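Crystal protein (Bacillus thuringiensis serovar dakota, PDB 2ZTB) probably acts as an aerolysin-type beta-pore-forming toxin that recognises cancer cells, represented here by its proteolytically activated form. Local coordinates at residues N11-S14 with S19-S22; S124-K129 with A183-P188; V138-T143 with G228-V233; E152-S157 with F236-I241. One frame throughout, in Å; residues are numbered along the deposited sequence.

Contact 1. Residues N11-S14 with S19-S22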
# COMPACT_ATOMS: atom_id res chain seq x y z
N ASN A 11 17.12 -1.43 14.89
CA ASN A 11 16.53 -0.12 14.60
C ASN A 11 15.01 -0.18 14.41
O ASN A 11 14.37 0.83 14.13
CB ASN A 11 17.26 0.62 13.45
CG ASN A 11 17.02 0.00 12.05
OD1 ASN A 11 17.39 0.62 11.05
ND2 ASN A 11 16.43 -1.18 11.96
N GLU A 12 14.45 -1.36 14.62
CA GLU A 12 13.01 -1.62 14.53
C GLU A 12 12.40 -1.97 15.88
O GLU A 12 11.19 -2.22 15.95
CB GLU A 12 12.76 -2.84 13.66
CG GLU A 12 12.97 -2.64 12.21
CD GLU A 12 12.65 -3.91 11.46
OE1 GLU A 12 11.59 -3.93 10.82
OE2 GLU A 12 13.44 -4.88 11.55
N LEU A 13 13.21 -2.04 16.93
CA LEU A 13 12.73 -2.36 18.28
C LEU A 13 11.63 -1.42 18.76
O LEU A 13 10.70 -1.85 19.42
CB LEU A 13 13.91 -2.43 19.26
CG LEU A 13 14.38 -3.86 19.59
CD1 LEU A 13 14.40 -4.83 18.40
CD2 LEU A 13 15.70 -3.90 20.37
N SER A 14 11.72 -0.15 18.38
CA SER A 14 10.67 0.84 18.63
C SER A 14 9.32 0.44 18.04
O SER A 14 8.27 0.83 18.56
CB SER A 14 11.08 2.20 18.10
OG SER A 14 11.27 2.13 16.69
N SER A 19 13.30 -1.12 23.07
CA SER A 19 14.58 -0.48 22.85
C SER A 19 15.67 -1.48 23.22
O SER A 19 15.39 -2.48 23.88
CB SER A 19 14.69 0.82 23.67
OG SER A 19 14.54 0.60 25.08
N PRO A 20 16.91 -1.27 22.75
CA PRO A 20 17.97 -2.12 23.27
C PRO A 20 18.11 -2.04 24.79
O PRO A 20 18.45 -3.04 25.45
CB PRO A 20 19.23 -1.57 22.58
CG PRO A 20 18.69 -0.96 21.29
CD PRO A 20 17.40 -0.33 21.72
N GLU A 21 17.85 -0.86 25.34
CA GLU A 21 17.98 -0.66 26.79
C GLU A 21 16.92 -1.42 27.54
O GLU A 21 17.17 -1.92 28.62
CB GLU A 21 17.90 0.83 27.15
CG GLU A 21 19.10 1.69 26.71
CD GLU A 21 19.14 2.02 25.20
OE1 GLU A 21 18.09 1.98 24.51
OE2 GLU A 21 20.25 2.33 24.70
N SER A 22 15.72 -1.51 26.99
CA SER A 22 14.64 -2.16 27.67
C SER A 22 14.81 -3.67 27.60
O SER A 22 14.41 -4.37 28.53
CB SER A 22 13.28 -1.70 27.15
OG SER A 22 12.95 -2.27 25.90
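Leu13, in the 3-10 stretch that includes residues 11-14, packs against Ser19 and Pro20 just where helix 20-31 begins, and that helix start is closed by a capping box between Ser19 and Ser22. Across the segments there is only van der Waals packing, mostly of a methyl on a peptide link. Leu13 does the touching with one branch, CD2, which lies against the peptide link between the two residues: it is 3.7 Å from Ser19 C and equally close to Pro20 N. The same methyl reaches the pyrrolidine ring at its CD, with 4.2 Å between Leu13 CD2 and Pro20 CD. CB of Leu13 faces the Ser19 backbone more distantly, while Leu8 and Leu219 also pack on this leucine, which is buried. Pro20 in turn rests on Phe10, Tyr45 and Phe46, joining the helix start to strand 43-46.

Polar bonds stay on each side of the contact. Glu12 forms a salt bridge with Lys63 through OE2, and its OE1 accepts from the backbone N of Lys121, which ties the 3-10 stretch to strand 61-90, where Lys63 lies, and to the loop at Lys121. On the helix side, Ser19 is the N-cap; its CB points away from the 11-14 segment, and its OG accepts from Ser22 N. The box is reciprocal: Ser19 N donates to Ser22 OG at 3.1 Å, bent to 145°, and Ser22 N donates to Ser19 OG at 3.1 Å with an angle of 141°.

Contact 2. Residues S124-K129 with A183-P188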
# COMPACT_ATOMS: atom_id res chain seq x y z
N SER A 124 11.16 -6.74 1.91
CA SER A 124 10.49 -7.52 0.87
C SER A 124 9.19 -6.90 0.39
O SER A 124 8.39 -6.41 1.18
CB SER A 124 10.30 -9.00 1.26
OG SER A 124 10.30 -9.21 2.65
N LYS A 125 8.99 -6.93 -0.92
CA LYS A 125 7.81 -6.33 -1.52
C LYS A 125 6.56 -7.06 -1.07
O LYS A 125 6.58 -8.27 -0.84
CB LYS A 125 7.93 -6.37 -3.04
CG LYS A 125 9.18 -5.69 -3.60
CD LYS A 125 9.07 -4.17 -3.65
CE LYS A 125 10.32 -3.59 -4.29
NZ LYS A 125 10.11 -2.23 -4.85
N LEU A 126 5.48 -6.31 -0.91
CA LEU A 126 4.20 -6.88 -0.55
C LEU A 126 3.32 -7.00 -1.81
O LEU A 126 3.18 -6.04 -2.57
CB LEU A 126 3.52 -6.00 0.50
CG LEU A 126 2.11 -6.36 0.95
CD1 LEU A 126 2.14 -7.58 1.84
CD2 LEU A 126 1.45 -5.18 1.66
N SER A 127 2.75 -8.18 -2.02
CA SER A 127 1.84 -8.40 -3.13
C SER A 127 0.41 -8.01 -2.76
O SER A 127 -0.16 -8.51 -1.78
CB SER A 127 1.90 -9.85 -3.61
OG SER A 127 3.20 -10.16 -4.09
N ILE A 128 -0.13 -7.08 -3.55
CA ILE A 128 -1.50 -6.60 -3.39
C ILE A 128 -2.25 -6.85 -4.70
O ILE A 128 -1.82 -6.44 -5.79
CB ILE A 128 -1.54 -5.08 -2.96
CG1 ILE A 128 -0.94 -4.88 -1.56
CG2 ILE A 128 -2.95 -4.50 -3.03
CD1 ILE A 128 -1.66 -5.66 -0.42
N LYS A 129 -3.37 -7.57 -4.58
CA LYS A 129 -4.23 -7.87 -5.71
C LYS A 129 -5.68 -7.66 -5.33
O LYS A 129 -6.15 -8.18 -4.32
CB LYS A 129 -4.02 -9.31 -6.18
CG LYS A 129 -2.70 -9.54 -6.92
CD LYS A 129 -2.31 -11.01 -6.98
CE LYS A 129 -1.64 -11.35 -8.31
NZ LYS A 129 -2.48 -10.92 -9.47
N ALA A 183 -10.44 -0.43 -1.69
CA ALA A 183 -10.52 -1.39 -0.62
C ALA A 183 -9.40 -1.10 0.36
O ALA A 183 -8.25 -0.89 -0.04
CB ALA A 183 -10.39 -2.81 -1.17
N ASP A 184 -9.74 -1.07 1.64
CA ASP A 184 -8.72 -1.11 2.70
C ASP A 184 -8.21 -2.52 2.89
O ASP A 184 -8.93 -3.50 2.66
CB ASP A 184 -9.28 -0.60 4.03
CG ASP A 184 -9.57 0.88 4.00
OD1 ASP A 184 -8.90 1.61 3.25
OD2 ASP A 184 -10.47 1.32 4.74
N PHE A 185 -6.96 -2.63 3.30
CA PHE A 185 -6.42 -3.94 3.68
C PHE A 185 -5.60 -3.86 4.96
O PHE A 185 -5.17 -2.79 5.38
CB PHE A 185 -5.64 -4.58 2.51
CG PHE A 185 -4.47 -3.77 2.02
CD1 PHE A 185 -3.23 -3.82 2.69
CD2 PHE A 185 -4.58 -2.98 0.87
CE1 PHE A 185 -2.13 -3.08 2.23
CE2 PHE A 185 -3.49 -2.23 0.40
CZ PHE A 185 -2.26 -2.27 1.09
N SER A 186 -5.43 -5.00 5.61
CA SER A 186 -4.57 -5.09 6.79
C SER A 186 -4.00 -6.49 6.84
O SER A 186 -4.49 -7.39 6.17
CB SER A 186 -5.33 -4.74 8.07
OG SER A 186 -6.42 -5.62 8.29
N ALA A 187 -2.93 -6.65 7.61
CA ALA A 187 -2.31 -7.93 7.87
C ALA A 187 -1.65 -7.85 9.24
O ALA A 187 -1.10 -6.81 9.61
CB ALA A 187 -1.27 -8.23 6.80
N PRO A 188 -1.72 -8.95 10.02
CA PRO A 188 -0.98 -8.98 11.28
C PRO A 188 0.54 -9.05 11.02
O PRO A 188 0.98 -9.74 10.10
CB PRO A 188 -1.47 -10.26 11.95
CG PRO A 188 -1.92 -11.14 10.79
CD PRO A 188 -2.47 -10.20 9.78
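Ile128 sets its terminal methyl squarely on the ring of Phe185: CD1 stands 3.6 Å above the ring plane over its centre, only 11° off the normal, a CH-pi contact. The two side chains come from opposite directions, and the methyl ends over the face. CD1 lies 3.7 Å from Phe185 CE1 and is close to all six ring carbons. Ile128 CG1 adds a second approach, 3.9 Å from Phe185 CZ, and CG2 a third, 4.1 Å from Phe185 CE2. Phe185 takes a chi1 of 60°, which places CG between its backbone N and carbonyl carbon and carries the ring to the isoleucine.

Strands 126-132 and 136-142 form a separate two-stranded beta-hairpin lying against the large sheet that contains strand 168-199; in aerolysin-type toxins such a hairpin is the probable membrane-inserting element. Leu226 of strand 223-247 and Val68 of strand 61-90 also touch Phe185.

Leu126 makes the looser half of the contact. Its side chain slides past the phenylalanine, and CD2 comes obliquely to 4.2 Å from Phe185 CE1. The alternate residues of the hairpin strand take no part: Ser127 is partly exposed and Lys129 is exposed, with NZ of Lys129 in a salt bridge to Glu137. Lys125, also exposed, reaches Thr143 through a weak hydrogen bond.

Contact 3. Residues V138-T143 with G228-V233; sequences VSFSTT and GTVTNV
Val138 meets both Val230 and Asn232, using a different methyl for each. The apolar contacts centre on Val230 CG2, which lies 4.0 Å from Val138 CG1; the two valines slide past each other in opposite directions. The same Val230 methyl comes obliquely to the Phe140 ring, 4.3 Å from CE1. Val230 places CG2 anti to its own backbone N, while CG1 takes the position between N and the carbonyl carbon, with chi1 at 53°. Lys130 and Ala183 pack on this valine as well, and Val112 lies against Phe140, so the apolar patch extends beyond the two segments.

A polar end meets a methyl at Asn232. Its OD1 sits 3.3 Å from Val138 CG2, a van der Waals contact of an oxygen with a methyl; the hydrogen bond of OD1 is to Ser110 OG. That bond satisfies a buried amide oxygen, and the Ser110 side chain also touches Val138.

Backbone bonds run to other strands. Val138 and Phe140 pair with Lys130 and Ile128 of the preceding strand, Gly228 with Phe185, and Thr229 with Thr113. Between themselves the two strands are joined by side chains alone, their axes 8.9 Å apart at closest and their directions at 135°. Such face-to-face packing of a short beta-hairpin on the long-stranded sheet is consistent with the tucked-in hairpin of an aerolysin-type pore-forming toxin before insertion.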
# COMPACT_ATOMS: atom_id res chain seq x y z
N VAL A 138 -6.43 -5.28 -10.46
CA VAL A 138 -5.30 -4.43 -10.13
C VAL A 138 -4.31 -5.28 -9.30
O VAL A 138 -4.71 -5.98 -8.37
CB VAL A 138 -5.80 -3.19 -9.35
CG1 VAL A 138 -4.68 -2.44 -8.69
CG2 VAL A 138 -6.59 -2.25 -10.28
N SER A 139 -3.03 -5.26 -9.66
CA SER A 139 -2.00 -5.87 -8.82
C SER A 139 -0.77 -4.97 -8.62
O SER A 139 -0.41 -4.18 -9.50
CB SER A 139 -1.58 -7.23 -9.32
OG SER A 139 -0.77 -7.10 -10.47
N PHE A 140 -0.14 -5.11 -7.45
CA PHE A 140 1.04 -4.34 -7.08
C PHE A 140 2.04 -5.23 -6.33
O PHE A 140 1.65 -6.12 -5.56
CB PHE A 140 0.65 -3.18 -6.15
CG PHE A 140 -0.07 -2.03 -6.84
CD1 PHE A 140 -1.45 -1.92 -6.78
CD2 PHE A 140 0.65 -1.04 -7.51
CE1 PHE A 140 -2.10 -0.87 -7.41
CE2 PHE A 140 0.01 0.02 -8.12
CZ PHE A 140 -1.36 0.10 -8.08
N SER A 141 3.32 -5.00 -6.57
CA SER A 141 4.40 -5.52 -5.72
C SER A 141 5.04 -4.30 -5.06
O SER A 141 5.79 -3.55 -5.71
CB SER A 141 5.41 -6.34 -6.54
OG SER A 141 6.16 -7.21 -5.71
N THR A 142 4.72 -4.06 -3.80
CA THR A 142 4.98 -2.75 -3.21
C THR A 142 5.82 -2.77 -1.93
O THR A 142 5.69 -3.67 -1.10
CB THR A 142 3.66 -1.96 -3.02
OG1 THR A 142 3.94 -0.57 -2.83
CG2 THR A 142 2.84 -2.50 -1.85
N THR A 143 6.69 -1.77 -1.78
CA THR A 143 7.43 -1.56 -0.54
C THR A 143 6.47 -1.01 0.52
O THR A 143 5.83 0.02 0.33
CB THR A 143 8.62 -0.60 -0.72
OG1 THR A 143 9.50 -1.11 -1.72
CG2 THR A 143 9.40 -0.43 0.59
N GLY A 228 -3.30 -0.49 4.71
CA GLY A 228 -3.18 0.25 3.47
C GLY A 228 -4.49 0.32 2.76
O GLY A 228 -5.52 -0.11 3.29
N THR A 229 -4.44 0.88 1.56
CA THR A 229 -5.58 1.05 0.68
C THR A 229 -5.16 0.81 -0.77
O THR A 229 -4.07 1.20 -1.19
CB THR A 229 -6.19 2.46 0.81
OG1 THR A 229 -6.46 2.72 2.19
CG2 THR A 229 -7.52 2.58 0.01
N VAL A 230 -6.04 0.17 -1.52
CA VAL A 230 -5.88 0.02 -2.97
C VAL A 230 -7.06 0.74 -3.65
O VAL A 230 -8.21 0.43 -3.39
CB VAL A 230 -5.68 -1.47 -3.39
CG1 VAL A 230 -6.77 -2.37 -2.84
CG2 VAL A 230 -5.54 -1.60 -4.91
N THR A 231 -6.72 1.76 -4.44
CA THR A 231 -7.69 2.59 -5.18
C THR A 231 -7.55 2.42 -6.71
O THR A 231 -6.46 2.10 -7.22
CB THR A 231 -7.56 4.05 -4.80
OG1 THR A 231 -7.76 4.19 -3.39
CG2 THR A 231 -8.60 4.91 -5.50
N ASN A 232 -8.67 2.55 -7.41
CA ASN A 232 -8.71 2.56 -8.87
C ASN A 232 -9.66 3.67 -9.28
O ASN A 232 -10.75 3.78 -8.72
CB ASN A 232 -9.12 1.19 -9.43
CG ASN A 232 -8.89 1.07 -10.95
OD1 ASN A 232 -7.86 0.59 -11.40
ND2 ASN A 232 -9.87 1.52 -11.74
N VAL A 233 -9.20 4.55 -10.17
CA VAL A 233 -10.05 5.61 -10.75
C VAL A 233 -10.19 5.35 -12.25
O VAL A 233 -9.19 5.24 -12.98
CB VAL A 233 -9.56 7.06 -10.41
CG1 VAL A 233 -10.54 8.12 -10.90
CG2 VAL A 233 -9.37 7.23 -8.89

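Contact 4. Residues E152-S157 with F236-I241. With EDO (1,2-ethanediol), chain F.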
# COMPACT_ATOMS: atom_id res chain seq x y z
N GLU A 152 -3.14 3.73 -17.15
CA GLU A 152 -3.49 3.20 -18.48
C GLU A 152 -4.41 4.20 -19.18
O GLU A 152 -5.21 4.87 -18.54
CB GLU A 152 -4.16 1.81 -18.39
CG GLU A 152 -3.34 0.64 -17.73
CD GLU A 152 -2.00 0.24 -18.43
OE1 GLU A 152 -1.58 0.85 -19.44
OE2 GLU A 152 -1.34 -0.72 -17.92
N THR A 153 -4.31 4.30 -20.50
CA THR A 153 -5.06 5.29 -21.28
C THR A 153 -6.28 4.67 -22.00
O THR A 153 -6.11 3.68 -22.72
CB THR A 153 -4.15 5.88 -22.38
OG1 THR A 153 -2.83 6.08 -21.87
CG2 THR A 153 -4.73 7.19 -22.95
N ILE A 154 -7.47 5.26 -21.82
CA ILE A 154 -8.65 4.88 -22.62
C ILE A 154 -9.02 6.01 -23.57
O ILE A 154 -9.29 7.12 -23.12
CB ILE A 154 -9.92 4.45 -21.77
CG1 ILE A 154 -11.11 4.09 -22.68
CG2 ILE A 154 -10.41 5.54 -20.87
CD1 ILE A 154 -12.24 3.23 -22.01
N THR A 155 -9.00 5.71 -24.87
CA THR A 155 -9.45 6.63 -25.91
C THR A 155 -10.82 6.15 -26.39
O THR A 155 -10.99 4.97 -26.72
CB THR A 155 -8.45 6.69 -27.11
OG1 THR A 155 -7.16 7.05 -26.63
CG2 THR A 155 -8.85 7.73 -28.09
N VAL A 156 -11.80 7.05 -26.41
CA VAL A 156 -13.15 6.73 -26.84
C VAL A 156 -13.60 7.67 -27.95
O VAL A 156 -13.64 8.89 -27.75
CB VAL A 156 -14.18 6.75 -25.64
CG1 VAL A 156 -15.61 6.48 -26.13
CG2 VAL A 156 -13.80 5.76 -24.57
N SER A 157 -13.90 7.10 -29.12
CA SER A 157 -14.51 7.83 -30.22
C SER A 157 -15.95 7.41 -30.43
O SER A 157 -16.28 6.23 -30.29
CB SER A 157 -13.75 7.57 -31.52
OG SER A 157 -12.51 8.26 -31.52
N PHE A 236 -16.48 5.34 -17.02
CA PHE A 236 -17.47 4.39 -17.52
C PHE A 236 -18.76 5.14 -17.89
O PHE A 236 -18.88 6.34 -17.65
CB PHE A 236 -17.72 3.27 -16.49
CG PHE A 236 -18.40 3.73 -15.22
CD1 PHE A 236 -19.68 3.29 -14.91
CD2 PHE A 236 -17.75 4.58 -14.32
CE1 PHE A 236 -20.32 3.70 -13.74
CE2 PHE A 236 -18.39 4.99 -13.13
CZ PHE A 236 -19.68 4.54 -12.86
N ASP A 237 -19.69 4.42 -18.50
CA ASP A 237 -21.01 4.95 -18.89
C ASP A 237 -20.90 6.15 -19.81
O ASP A 237 -21.48 7.21 -19.54
CB ASP A 237 -21.89 5.25 -17.66
CG ASP A 237 -22.46 3.98 -17.00
OD1 ASP A 237 -22.26 2.86 -17.51
OD2 ASP A 237 -23.12 4.12 -15.95
N PHE A 238 -20.15 5.97 -20.90
CA PHE A 238 -19.97 6.99 -21.93
C PHE A 238 -21.26 7.29 -22.67
O PHE A 238 -22.02 6.38 -23.06
CB PHE A 238 -18.86 6.60 -22.92
CG PHE A 238 -17.56 6.19 -22.27
CD1 PHE A 238 -17.20 4.85 -22.19
CD2 PHE A 238 -16.71 7.14 -21.74
CE1 PHE A 238 -16.01 4.48 -21.57
CE2 PHE A 238 -15.52 6.78 -21.12
CZ PHE A 238 -15.17 5.45 -21.04
N GLN A 239 -21.52 8.58 -22.86
CA GLN A 239 -22.74 9.03 -23.55
C GLN A 239 -22.40 10.12 -24.52
O GLN A 239 -21.47 10.89 -24.32
CB GLN A 239 -23.79 9.55 -22.56
CG GLN A 239 -24.37 8.54 -21.59
CD GLN A 239 -25.36 7.59 -22.23
OE1 GLN A 239 -25.71 7.72 -23.41
NE2 GLN A 239 -25.83 6.63 -21.46
N THR A 240 -23.17 10.17 -25.61
CA THR A 240 -23.17 11.28 -26.53
C THR A 240 -24.35 12.16 -26.14
O THR A 240 -25.46 11.66 -25.94
CB THR A 240 -23.32 10.78 -27.99
OG1 THR A 240 -22.27 9.86 -28.26
CG2 THR A 240 -23.23 11.92 -28.98
N ILE A 241 -24.07 13.45 -25.98
CA ILE A 241 -25.10 14.45 -25.71
C ILE A 241 -25.08 15.46 -26.83
O ILE A 241 -24.10 16.18 -27.02
CB ILE A 241 -24.89 15.19 -24.35
CG1 ILE A 241 -24.52 14.22 -23.22
CG2 ILE A 241 -26.12 16.04 -24.00
CD1 ILE A 241 -25.64 13.29 -22.75
C1 EDO F . -9.79 6.07 -31.50
O1 EDO F . -10.63 6.97 -30.76
C2 EDO F . -9.67 4.80 -30.69
O2 EDO F . -10.68 4.86 -29.67
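Ile154 extends towards Phe238 and touches it with its terminal methyl. Chi1 of 179° sets CG1 anti to the backbone N, and the extended chain brings CD1 to 3.8 Å from Phe238 CZ, oblique to the ring. The Thr155 side chain packs instead on Thr103 and Ser105 of strand 96-116; its carbonyl O accepts from O2 of an ethanediol at 3.0 Å.

Val156 carries the main contact. Its CG2 stands 3.8 Å above the Phe238 ring, offset towards the rim and 14° off the normal, a CH-pi interaction. Phe236 CA lies more distantly over the opposite face, near the rim and 4.3 Å from the plane, while Leu83 and Ala176 also touch the ring. Ser157 bonds Thr103; its very short approach to the ethanediol is doubtful.

Alternate residues Ile154 and Val156 of strand 147-164 thus meet the single ring of Phe238 on strand 223-247. The two segments touch only through dispersion and a CH-pi contact, with nothing polar between them to fix the register; in the first segment, the Thr155 carbonyl and the Ser157 hydroxyl turn to other partners, among them ethanediol, probably from the crystallisation liquor.

How the contacts relate
Contacts 2 and 3 are buried near the middle of the chain, with centres about 8 Å apart, and place the two strands of one hairpin on neighbouring strands 168-199 and 223-247. They touch directly, Leu126 N lying 2.7 Å from Thr142 O. Contact 4 uses strand 223-247 again, about 24 Å from contact 3 between centres, but at the surface; like contact 2 it sets an aliphatic methyl over a phenylalanine face. Contact 3 differs in bringing a buried amide oxygen against one of its methyls. Contact 1, about 54 Å from contact 4 between centres and across the chain's centre, is partly buried and local, joining a turn to a capped helix start.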